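Local coordinates for conserved hypothetical protein TM1158 (PDB 1O1Y) that is a putative type 1 glutamine amidotransferase of flavodoxin-like fold, which probably releases ammonia from glutamine for transfer to an acceptor, at residues R14-R19 / S59-L64; E30-E35 / V224-L229; K135-F140 / R230-R235. One frame throughout, in Å; residues are numbered along the deposited sequence. Where two conformers were deposited one is given.

Interaction 1: residues R14-R19 / S59-L64. With SO4 (sulfate ion), chain D; SO4 (sulfate ion), chain B.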
loop_
_atom_site.group_PDB
_atom_site.type_symbol
_atom_site.label_atom_id
_atom_site.label_comp_id
_atom_site.label_asym_id
_atom_site.label_seq_id
_atom_site.Cartn_x
_atom_site.Cartn_y
_atom_site.Cartn_z
ATOM N N ARG A 14 7.906 -8.542 14.033
ATOM C CA ARG A 14 6.437 -8.608 14.041
ATOM C C ARG A 14 5.885 -7.435 13.244
ATOM O O ARG A 14 6.302 -6.300 13.421
ATOM C CB ARG A 14 5.889 -8.576 15.478
ATOM C CG ARG A 14 4.371 -8.795 15.585
ATOM C CD ARG A 14 3.834 -8.762 17.013
ATOM N NE ARG A 14 4.189 -9.971 17.751
ATOM C CZ ARG A 14 3.529 -11.136 17.681
ATOM N NH1 ARG A 14 2.408 -11.273 16.945
ATOM N NH2 ARG A 14 3.983 -12.166 18.366
ATOM N N VAL A 15 4.919 -7.712 12.369
ATOM C CA VAL A 15 4.324 -6.730 11.512
ATOM C C VAL A 15 2.873 -6.475 11.985
ATOM O O VAL A 15 2.168 -7.430 12.358
ATOM C CB VAL A 15 4.272 -7.208 10.062
ATOM C CG1 VAL A 15 3.714 -6.116 9.136
ATOM C CG2 VAL A 15 5.657 -7.606 9.556
ATOM N N LEU A 16 2.467 -5.221 11.982
ATOM C CA LEU A 16 1.074 -4.811 12.143
ATOM C C LEU A 16 0.506 -4.519 10.764
ATOM O O LEU A 16 0.988 -3.625 10.033
ATOM C CB LEU A 16 0.989 -3.520 12.964
ATOM C CG LEU A 16 -0.419 -3.015 13.223
ATOM C CD1 LEU A 16 -1.251 -4.036 14.013
ATOM C CD2 LEU A 16 -0.370 -1.689 13.990
ATOM N N ALA A 17 -0.573 -5.201 10.451
ATOM C CA ALA A 17 -1.255 -5.061 9.164
ATOM C C ALA A 17 -2.655 -4.444 9.400
ATOM O O ALA A 17 -3.580 -5.116 9.842
ATOM C CB ALA A 17 -1.371 -6.416 8.469
ATOM N N ILE A 18 -2.779 -3.160 9.104
ATOM C CA ILE A 18 -4.014 -2.425 9.296
ATOM C C ILE A 18 -4.833 -2.544 7.994
ATOM O O ILE A 18 -4.446 -2.063 6.941
ATOM C CB ILE A 18 -3.768 -0.951 9.655
ATOM C CG1 ILE A 18 -2.851 -0.846 10.893
ATOM C CG2 ILE A 18 -5.094 -0.222 9.884
ATOM C CD1 ILE A 18 -2.383 0.604 11.191
ATOM N N ARG A 19 -5.952 -3.214 8.119
ATOM C CA ARG A 19 -6.769 -3.644 6.995
ATOM C C ARG A 19 -8.178 -3.026 7.008
ATOM O O ARG A 19 -8.880 -3.037 8.015
ATOM C CB ARG A 19 -6.874 -5.162 7.017
ATOM C CG ARG A 19 -7.749 -5.728 5.823
ATOM C CD ARG A 19 -7.649 -7.218 5.639
ATOM N NE ARG A 19 -8.087 -7.929 6.852
ATOM C CZ ARG A 19 -8.048 -9.247 7.028
ATOM N NH1 ARG A 19 -7.772 -10.061 6.017
ATOM N NH2 ARG A 19 -8.372 -9.769 8.202
ATOM N N SER A 59 7.758 -4.107 14.378
ATOM C CA SER A 59 8.920 -3.670 13.588
ATOM C C SER A 59 8.582 -2.966 12.285
ATOM O O SER A 59 9.466 -2.343 11.644
ATOM C CB SER A 59 9.762 -4.900 13.222
ATOM O OG SER A 59 10.164 -5.574 14.376
ATOM N N LEU A 60 7.324 -3.123 11.860
ATOM C CA LEU A 60 6.829 -2.595 10.621
ATOM C C LEU A 60 5.315 -2.513 10.760
ATOM O O LEU A 60 4.679 -3.404 11.309
ATOM C CB LEU A 60 7.164 -3.539 9.463
ATOM C CG LEU A 60 6.532 -3.266 8.117
ATOM C CD1 LEU A 60 7.045 -1.969 7.500
ATOM C CD2 LEU A 60 6.795 -4.484 7.168
ATOM N N VAL A 61 4.767 -1.447 10.229
ATOM C CA VAL A 61 3.339 -1.281 10.121
ATOM C C VAL A 61 3.000 -1.125 8.670
ATOM O O VAL A 61 3.556 -0.265 7.980
ATOM C CB VAL A 61 2.839 -0.055 10.911
ATOM C CG1 VAL A 61 1.289 0.110 10.712
ATOM C CG2 VAL A 61 3.194 -0.196 12.388
ATOM N N VAL A 62 2.035 -1.907 8.214
ATOM C CA VAL A 62 1.526 -1.780 6.850
ATOM C C VAL A 62 0.078 -1.297 6.913
ATOM O O VAL A 62 -0.739 -1.898 7.585
ATOM C CB VAL A 62 1.574 -3.135 6.139
ATOM C CG1 VAL A 62 1.035 -3.044 4.700
ATOM C CG2 VAL A 62 2.974 -3.680 6.097
ATOM N N LEU A 63 -0.204 -0.198 6.227
ATOM C CA LEU A 63 -1.560 0.314 6.121
ATOM C C LEU A 63 -2.090 0.081 4.706
ATOM O O LEU A 63 -1.619 0.666 3.753
ATOM C CB LEU A 63 -1.578 1.781 6.468
ATOM C CG LEU A 63 -2.950 2.480 6.470
ATOM C CD1 LEU A 63 -3.861 1.859 7.496
ATOM C CD2 LEU A 63 -2.828 3.960 6.736
ATOM N N LEU A 64 -3.040 -0.829 4.611
ATOM C CA LEU A 64 -3.550 -1.311 3.338
ATOM C C LEU A 64 -4.611 -0.377 2.713
ATOM O O LEU A 64 -4.985 0.642 3.298
ATOM C CB LEU A 64 -4.098 -2.729 3.512
ATOM C CG LEU A 64 -3.015 -3.744 3.931
ATOM C CD1 LEU A 64 -3.644 -4.978 4.543
ATOM C CD2 LEU A 64 -2.098 -4.060 2.756
HETATM S S SO4 D . 1.705 -14.968 17.316
HETATM O O1 SO4 D . 2.358 -15.761 16.289
HETATM O O2 SO4 D . 1.193 -13.782 16.648
HETATM O O3 SO4 D . 2.675 -14.659 18.357
HETATM O O4 SO4 D . 0.580 -15.643 17.931
HETATM S S SO4 B . 7.594 -12.250 18.277
HETATM O O1 SO4 B . 6.901 -13.360 17.609
HETATM O O2 SO4 B . 8.022 -11.302 17.229
HETATM O O3 SO4 B . 8.716 -12.784 19.041
HETATM O O4 SO4 B . 6.691 -11.639 19.251
HETATM O O HOH W 1 8.879 -6.706 16.343
#

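Interaction 2: residues E30-E35 / V224-L229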
loop_
_atom_site.group_PDB
_atom_site.type_symbol
_atom_site.label_atom_id
_atom_site.label_comp_id
_atom_site.label_asym_id
_atom_site.label_seq_id
_atom_site.Cartn_x
_atom_site.Cartn_y
_atom_site.Cartn_z
ATOM N N GLU A 30 1.849 -11.702 2.844
ATOM C CA GLU A 30 1.594 -12.814 3.774
ATOM C C GLU A 30 2.531 -14.027 3.533
ATOM O O GLU A 30 3.059 -14.632 4.476
ATOM C CB GLU A 30 0.131 -13.273 3.681
ATOM C CG GLU A 30 -0.399 -13.826 4.952
ATOM C CD GLU A 30 -1.895 -14.054 4.854
ATOM O OE1 GLU A 30 -2.689 -13.094 4.991
ATOM O OE2 GLU A 30 -2.248 -15.196 4.588
ATOM N N ASP A 31 2.691 -14.381 2.269
ATOM C CA ASP A 31 3.569 -15.432 1.842
ATOM C C ASP A 31 5.024 -15.116 2.250
ATOM O O ASP A 31 5.749 -15.993 2.739
ATOM C CB ASP A 31 3.500 -15.583 0.325
ATOM C CG ASP A 31 2.083 -15.950 -0.168
ATOM O OD1 ASP A 31 1.424 -16.786 0.496
ATOM O OD2 ASP A 31 1.610 -15.476 -1.212
ATOM N N ILE A 32 5.426 -13.878 2.018
ATOM C CA ILE A 32 6.767 -13.453 2.402
ATOM C C ILE A 32 6.970 -13.501 3.903
ATOM O O ILE A 32 8.002 -13.978 4.373
ATOM C CB ILE A 32 7.092 -12.091 1.853
ATOM C CG1 ILE A 32 7.131 -12.130 0.333
ATOM C CG2 ILE A 32 8.431 -11.602 2.441
ATOM C CD1 ILE A 32 7.150 -10.778 -0.308
ATOM N N PHE A 33 5.998 -13.026 4.667
ATOM C CA PHE A 33 6.128 -13.027 6.128
ATOM C C PHE A 33 6.216 -14.440 6.595
ATOM O O PHE A 33 7.019 -14.780 7.471
ATOM C CB PHE A 33 4.927 -12.329 6.786
ATOM C CG PHE A 33 4.786 -10.871 6.492
ATOM C CD1 PHE A 33 5.752 -10.118 5.808
ATOM C CD2 PHE A 33 3.627 -10.219 6.929
ATOM C CE1 PHE A 33 5.547 -8.763 5.527
ATOM C CE2 PHE A 33 3.438 -8.858 6.665
ATOM C CZ PHE A 33 4.388 -8.123 5.979
ATOM N N ARG A 34 5.392 -15.319 6.016
ATOM C CA ARG A 34 5.457 -16.706 6.406
ATOM C C ARG A 34 6.819 -17.373 6.069
ATOM O O ARG A 34 7.341 -18.140 6.869
ATOM C CB ARG A 34 4.288 -17.519 5.801
ATOM C CG ARG A 34 2.981 -17.255 6.544
ATOM C CD ARG A 34 1.765 -18.040 5.996
ATOM N NE ARG A 34 0.476 -17.485 6.477
ATOM C CZ ARG A 34 -0.024 -17.670 7.712
ATOM N NH1 ARG A 34 0.640 -18.381 8.623
ATOM N NH2 ARG A 34 -1.199 -17.147 8.042
ATOM N N GLU A 35 7.324 -17.088 4.883
ATOM C CA GLU A 35 8.622 -17.597 4.401
ATOM C C GLU A 35 9.725 -17.223 5.379
ATOM O O GLU A 35 10.602 -18.026 5.643
ATOM C CB GLU A 35 8.901 -17.021 3.019
ATOM C CG GLU A 35 8.091 -17.779 1.967
ATOM C CD GLU A 35 7.909 -17.068 0.630
ATOM O OE1 GLU A 35 8.741 -16.198 0.302
ATOM O OE2 GLU A 35 6.923 -17.424 -0.108
ATOM N N VAL A 224 8.516 -11.371 -10.541
ATOM C CA VAL A 224 9.316 -10.158 -10.489
ATOM C C VAL A 224 8.825 -9.265 -9.355
ATOM O O VAL A 224 9.639 -8.782 -8.573
ATOM C CB VAL A 224 9.298 -9.377 -11.805
ATOM C CG1 VAL A 224 9.889 -7.993 -11.668
ATOM C CG2 VAL A 224 10.062 -10.120 -12.856
ATOM N N LEU A 225 7.507 -9.103 -9.245
ATOM C CA LEU A 225 6.959 -8.226 -8.228
ATOM C C LEU A 225 7.246 -8.788 -6.826
ATOM O O LEU A 225 7.605 -8.029 -5.937
ATOM C CB LEU A 225 5.498 -7.992 -8.451
ATOM C CG LEU A 225 5.174 -7.052 -9.625
ATOM C CD1 LEU A 225 3.686 -6.936 -9.760
ATOM C CD2 LEU A 225 5.826 -5.716 -9.468
ATOM N N LYS A 226 7.108 -10.093 -6.637
ATOM C CA LYS A 226 7.385 -10.681 -5.335
ATOM C C LYS A 226 8.835 -10.465 -4.920
ATOM O O LYS A 226 9.115 -10.204 -3.743
ATOM C CB LYS A 226 7.064 -12.165 -5.300
ATOM C CG LYS A 226 7.061 -12.728 -3.904
ATOM C CD LYS A 226 6.679 -14.180 -3.931
ATOM C CE LYS A 226 6.530 -14.752 -2.558
ATOM N NZ LYS A 226 6.169 -16.202 -2.627
ATOM N N GLY A 227 9.756 -10.602 -5.859
ATOM C CA GLY A 227 11.153 -10.389 -5.581
ATOM C C GLY A 227 11.444 -8.949 -5.145
ATOM O O GLY A 227 12.218 -8.719 -4.193
ATOM N N LEU A 228 10.845 -7.981 -5.825
ATOM C CA LEU A 228 11.006 -6.568 -5.459
ATOM C C LEU A 228 10.389 -6.243 -4.080
ATOM O O LEU A 228 10.973 -5.530 -3.271
ATOM C CB LEU A 228 10.401 -5.687 -6.524
ATOM C CG LEU A 228 11.091 -5.728 -7.899
ATOM C CD1 LEU A 228 10.291 -4.927 -8.913
ATOM C CD2 LEU A 228 12.467 -5.223 -7.809
ATOM N N LEU A 229 9.240 -6.820 -3.832
ATOM C CA LEU A 229 8.518 -6.656 -2.581
ATOM C C LEU A 229 9.378 -7.219 -1.415
ATOM O O LEU A 229 9.496 -6.582 -0.355
ATOM C CB LEU A 229 7.173 -7.349 -2.704
ATOM C CG LEU A 229 6.220 -7.298 -1.501
ATOM C CD1 LEU A 229 6.008 -5.886 -0.948
ATOM C CD2 LEU A 229 4.866 -7.968 -1.868
HETATM O O HOH W 2 3.449 -15.634 -3.344
#

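Interaction 3: residues K135-F140 / R230-R235. With SO4 (sulfate ion), chain F.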
loop_
_atom_site.group_PDB
_atom_site.type_symbol
_atom_site.label_atom_id
_atom_site.label_comp_id
_atom_site.label_asym_id
_atom_site.label_seq_id
_atom_site.Cartn_x
_atom_site.Cartn_y
_atom_site.Cartn_z
ATOM N N LYS A 135 17.258 4.380 -1.031
ATOM C CA LYS A 135 17.799 3.067 -0.723
ATOM C C LYS A 135 16.753 1.957 -0.616
ATOM O O LYS A 135 17.054 0.811 -0.951
ATOM C CB LYS A 135 18.586 3.125 0.591
ATOM C CG LYS A 135 17.732 3.384 1.842
ATOM C CD LYS A 135 18.632 3.420 3.114
ATOM C CE LYS A 135 17.817 3.741 4.356
ATOM N NZ LYS A 135 18.707 3.710 5.574
ATOM N N PHE A 136 15.557 2.275 -0.148
ATOM C CA PHE A 136 14.533 1.245 0.040
ATOM C C PHE A 136 14.162 0.588 -1.287
ATOM O O PHE A 136 13.720 -0.542 -1.303
ATOM C CB PHE A 136 13.248 1.799 0.673
ATOM C CG PHE A 136 13.416 2.242 2.085
ATOM C CD1 PHE A 136 14.144 1.473 2.993
ATOM C CD2 PHE A 136 12.844 3.423 2.532
ATOM C CE1 PHE A 136 14.299 1.850 4.304
ATOM C CE2 PHE A 136 13.018 3.818 3.878
ATOM C CZ PHE A 136 13.739 3.026 4.750
ATOM N N PHE A 137 14.289 1.365 -2.369
ATOM C CA PHE A 137 13.866 0.949 -3.705
ATOM C C PHE A 137 15.043 0.717 -4.647
ATOM O O PHE A 137 14.860 0.652 -5.854
ATOM C CB PHE A 137 12.892 1.973 -4.273
ATOM C CG PHE A 137 11.595 2.003 -3.519
ATOM C CD1 PHE A 137 10.632 1.070 -3.772
ATOM C CD2 PHE A 137 11.399 2.882 -2.461
ATOM C CE1 PHE A 137 9.427 1.073 -3.089
ATOM C CE2 PHE A 137 10.176 2.869 -1.763
ATOM C CZ PHE A 137 9.219 1.980 -2.068
ATOM N N ARG A 138 16.241 0.576 -4.099
ATOM C CA ARG A 138 17.423 0.408 -4.913
ATOM C C ARG A 138 17.360 -0.742 -5.913
ATOM O O ARG A 138 17.901 -0.646 -7.023
ATOM C CB ARG A 138 18.650 0.272 -4.016
ATOM C CG ARG A 138 19.988 0.604 -4.663
ATOM C CD ARG A 138 20.968 1.417 -3.715
ATOM N NE ARG A 138 20.446 2.726 -3.218
ATOM C CZ ARG A 138 20.909 3.371 -2.127
ATOM N NH1 ARG A 138 21.862 2.847 -1.383
ATOM N NH2 ARG A 138 20.403 4.535 -1.751
ATOM N N GLU A 139 16.664 -1.822 -5.573
ATOM C CA GLU A 139 16.566 -2.968 -6.473
ATOM C C GLU A 139 15.512 -2.785 -7.547
ATOM O O GLU A 139 15.440 -3.612 -8.480
ATOM C CB GLU A 139 16.200 -4.233 -5.700
ATOM C CG GLU A 139 17.376 -4.837 -4.967
ATOM C CD GLU A 139 17.871 -3.970 -3.835
ATOM O OE1 GLU A 139 19.093 -3.687 -3.793
ATOM O OE2 GLU A 139 17.030 -3.579 -2.986
ATOM N N PHE A 140 14.699 -1.723 -7.443
ATOM C CA PHE A 140 13.568 -1.556 -8.353
ATOM C C PHE A 140 14.081 -0.983 -9.673
ATOM O O PHE A 140 15.004 -0.181 -9.674
ATOM C CB PHE A 140 12.504 -0.624 -7.757
ATOM C CG PHE A 140 11.615 -1.271 -6.714
ATOM C CD1 PHE A 140 12.143 -1.817 -5.561
ATOM C CD2 PHE A 140 10.244 -1.246 -6.870
ATOM C CE1 PHE A 140 11.314 -2.385 -4.621
ATOM C CE2 PHE A 140 9.419 -1.799 -5.924
ATOM C CZ PHE A 140 9.957 -2.396 -4.797
ATOM N N ARG A 230 9.982 -8.386 -1.620
ATOM C CA ARG A 230 10.909 -8.975 -0.636
ATOM C C ARG A 230 12.064 -8.010 -0.354
ATOM O O ARG A 230 12.438 -7.788 0.805
ATOM C CB ARG A 230 11.562 -10.254 -1.122
ATOM C CG ARG A 230 10.808 -11.454 -0.960
ATOM C CD ARG A 230 11.629 -12.686 -1.346
ATOM N NE ARG A 230 10.764 -13.837 -1.501
ATOM C CZ ARG A 230 10.561 -14.482 -2.632
ATOM N NH1 ARG A 230 11.090 -14.045 -3.772
ATOM N NH2 ARG A 230 9.795 -15.559 -2.628
ATOM N N SER A 231 12.625 -7.428 -1.415
ATOM C CA SER A 231 13.754 -6.513 -1.263
ATOM C C SER A 231 13.321 -5.305 -0.434
ATOM O O SER A 231 14.074 -4.857 0.437
ATOM C CB SER A 231 14.315 -6.064 -2.616
ATOM O OG SER A 231 14.953 -7.179 -3.240
ATOM N N LEU A 232 12.203 -4.702 -0.817
ATOM C CA LEU A 232 11.644 -3.563 -0.096
ATOM C C LEU A 232 11.483 -3.879 1.403
ATOM O O LEU A 232 11.935 -3.115 2.253
ATOM C CB LEU A 232 10.333 -3.086 -0.717
ATOM C CG LEU A 232 9.605 -1.949 0.042
ATOM C CD1 LEU A 232 10.505 -0.678 0.071
ATOM C CD2 LEU A 232 8.293 -1.728 -0.609
ATOM N N LEU A 233 10.835 -4.994 1.700
ATOM C CA LEU A 233 10.529 -5.361 3.076
ATOM C C LEU A 233 11.788 -5.606 3.870
ATOM O O LEU A 233 11.913 -5.118 4.994
ATOM C CB LEU A 233 9.610 -6.571 3.102
ATOM C CG LEU A 233 8.193 -6.345 2.591
ATOM C CD1 LEU A 233 7.540 -7.702 2.346
ATOM C CD2 LEU A 233 7.330 -5.479 3.505
ATOM N N GLU A 234 12.764 -6.295 3.274
ATOM C CA GLU A 234 13.989 -6.543 3.970
ATOM C C GLU A 234 14.694 -5.243 4.322
ATOM O O GLU A 234 15.253 -5.098 5.408
ATOM C CB GLU A 234 14.913 -7.440 3.132
ATOM C CG GLU A 234 14.387 -8.889 2.994
ATOM C CD GLU A 234 15.130 -9.681 1.907
ATOM O OE1 GLU A 234 14.640 -10.759 1.495
ATOM O OE2 GLU A 234 16.219 -9.231 1.500
ATOM N N ARG A 235 14.708 -4.319 3.386
ATOM C CA ARG A 235 15.368 -3.053 3.614
ATOM C C ARG A 235 14.641 -2.198 4.656
ATOM O O ARG A 235 15.275 -1.532 5.482
ATOM C CB ARG A 235 15.487 -2.311 2.286
ATOM C CG ARG A 235 16.685 -2.731 1.467
ATOM C CD ARG A 235 16.616 -2.231 0.034
ATOM N NE ARG A 235 17.740 -2.756 -0.718
ATOM C CZ ARG A 235 18.921 -2.171 -0.822
ATOM N NH1 ARG A 235 19.209 -1.056 -0.177
ATOM N NH2 ARG A 235 19.876 -2.799 -1.504
HETATM S S SO4 F . 22.895 -0.548 -0.917
HETATM O O1 SO4 F . 22.466 -1.505 -1.862
HETATM O O2 SO4 F . 23.736 0.394 -1.645
HETATM O O3 SO4 F . 23.730 -1.061 0.125
HETATM O O4 SO4 F . 21.763 0.064 -0.334
#

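Interaction 1: residues R14-R19 / S59-L64
Ile18 and Leu63 mark the dense end of this pairing of parallel strands: Ile18 CG2 lies 3.4 Å from Leu63 CD1, closer than ordinary van der Waals contact. With chi1 at -55°, Ile18 holds CG1 beside its own backbone N, and from there CD1 reaches Val61 CG1 at 3.7 Å. Leu16 shares this face, which helix 78-92 covers through Ile86 and Ile89. On the other face Val15 CG1 packs 4.0 Å from Leu60 CD2 and equally near Val62 CG2, where Phe33 and Met29 of helix 28-35 pack against Val15 and Val62.

The strand directions differ by 18°, and five backbone hydrogen bonds alternate between them, from Ser59 N to Arg14 O through to Leu64 N to Ile18 O. Val62 N to Leu16 O is the shortest, at 2.7 Å and 172°. The pair belongs to the parallel part of the mixed sheet, consistent with a flavodoxin-like fold.

The looser end is wet and charged. A water links Arg14 N to Ser59 OG, while the Arg14 side chain turns from the partner strand toward two sulfates, probably from the crystallisation liquor. NH1 and NH2 grip O2 and O3 of one sulfate through two nearly straight hydrogen bonds, NH2 also donates to the second, and Asp41 pairs with NH1. The chemistry implies a pairing held by backbone bonds and apolar packing, with ion binding confined to its margin.

Interaction 2: residues E30-E35 / V224-L229
Lys226 and Glu35 join two helices on one face of the flavodoxin-like alpha/beta sandwich: helix 28-35, which follows the first strand, and the long C-terminal helix 211-237. The axes of the two short segments run 11.0 Å apart at an angle of 55°, so long side chains have to span much of the gap.

Lys226 does this fully extended. Its first torsion (chi1 -168°) sets CG opposite the backbone N, and the later torsions all stay near 180°, carrying the chain straight out from CB. Lys226 CG passes Ile32 CD1 at 4.1 Å. Farther along, Lys226 CE lies 3.9 Å from Ile32 CG1, the two side chains running alongside with their tips pointing contrary ways, and also approaches the Glu35 carboxylate. At the tip, Lys226 NZ donates to Glu35 OE2 over 2.9 Å in a salt bridge, and a water accepts a second hydrogen bond from it. That water donates in turn to Asp31 OD2, which has its own salt bridge to Arg191. The ammonium therefore sits between two acidic side chains, one met directly and the other through water; their charges would be expected to stabilise its protonated form.

Beneath this polar rim the contact is apolar. Ile32 CD1 packs 3.8 Å from Leu229 CG and almost as near its CD2, and Ile32 also touches Arg230, next in sequence, and Leu233, one turn further on. Glu35 divides its carboxylate between two partners: OE1 pairs with Arg230 NH2, whereas OE2 receives Lys226 NZ through its syn lone pair.

Interaction 3: residues K135-F140 / R230-R235
Leu232 CD1 sits over one face of the Phe137 ring, 3.9 Å from its centroid and 22° off the normal, a CH-pi contact. The same methyl lies 3.7 Å from Phe136 CB. Leu232 turns its CG toward the carbonyl side, which delivers the branch between these residues, while Leu232 CB meets the edge of the Phe140 ring, 4.1 Å from Phe140 CE1.

Beside this aromatic pocket lies a cluster of charge. Arg235 reaches out from the helix to meet Glu139 reaching from the loop, their flat groups 24° apart. They form a salt bridge with two weak, bent hydrogen bonds, NE to OE2 and NH2 to OE1; the glutamate has two conformers, so the very short distances are doubtful. Arg138 CB lies over one face of the Arg235 guanidinium, while a sulfate, probably from the crystallisation liquor, meets its edge: Arg235 NH1 donates to O4 at 2.8 Å and Arg235 NH2 to O1 at 2.9 Å, both at 176°. Arg138 NH1 reaches O2 of this ion, so the anion lies between two arginines and probably screens their charges.

In the next shell, a type I turn from Phe137 to Phe140 shapes the loop, Phe137 CD1 lying over the centre of the Phe140 ring. Lys130 NZ bonds to the carbonyls of Phe137 and Phe140, and Asp133 O receives Arg138 NH2. The loop between strands 125-130 and 143-150 is thus packed between helix 211-237 and strand 179-182, where Val180 touches Phe136 and Phe137, and Leu182 touches Phe137.

Overall arrangement
The three contacts run from the parallel half of the mixed sheet to its covering helices and the loop between strands 125-130 and 143-150. Interaction 1 pairs adjacent strands; helix 28-35, used by interaction 2, follows strand 14-18 directly, and Val15 CG1 touches Phe33 CE2 at 3.7 Å. Interactions 2 and 3 occupy successive parts of helix 211-237, their centres about 11 Å apart, and Leu228 O lies 3.4 Å from Phe140 CE1. The centres of interactions 1 and 3 are about 17 Å apart, yet Leu60 meets Leu233. Along the chain, interaction 1 closes before interaction 3 opens, whereas interaction 2 crosses both others; helix 211-237 thus packs the C-terminal end against an early helix and a mid-chain loop.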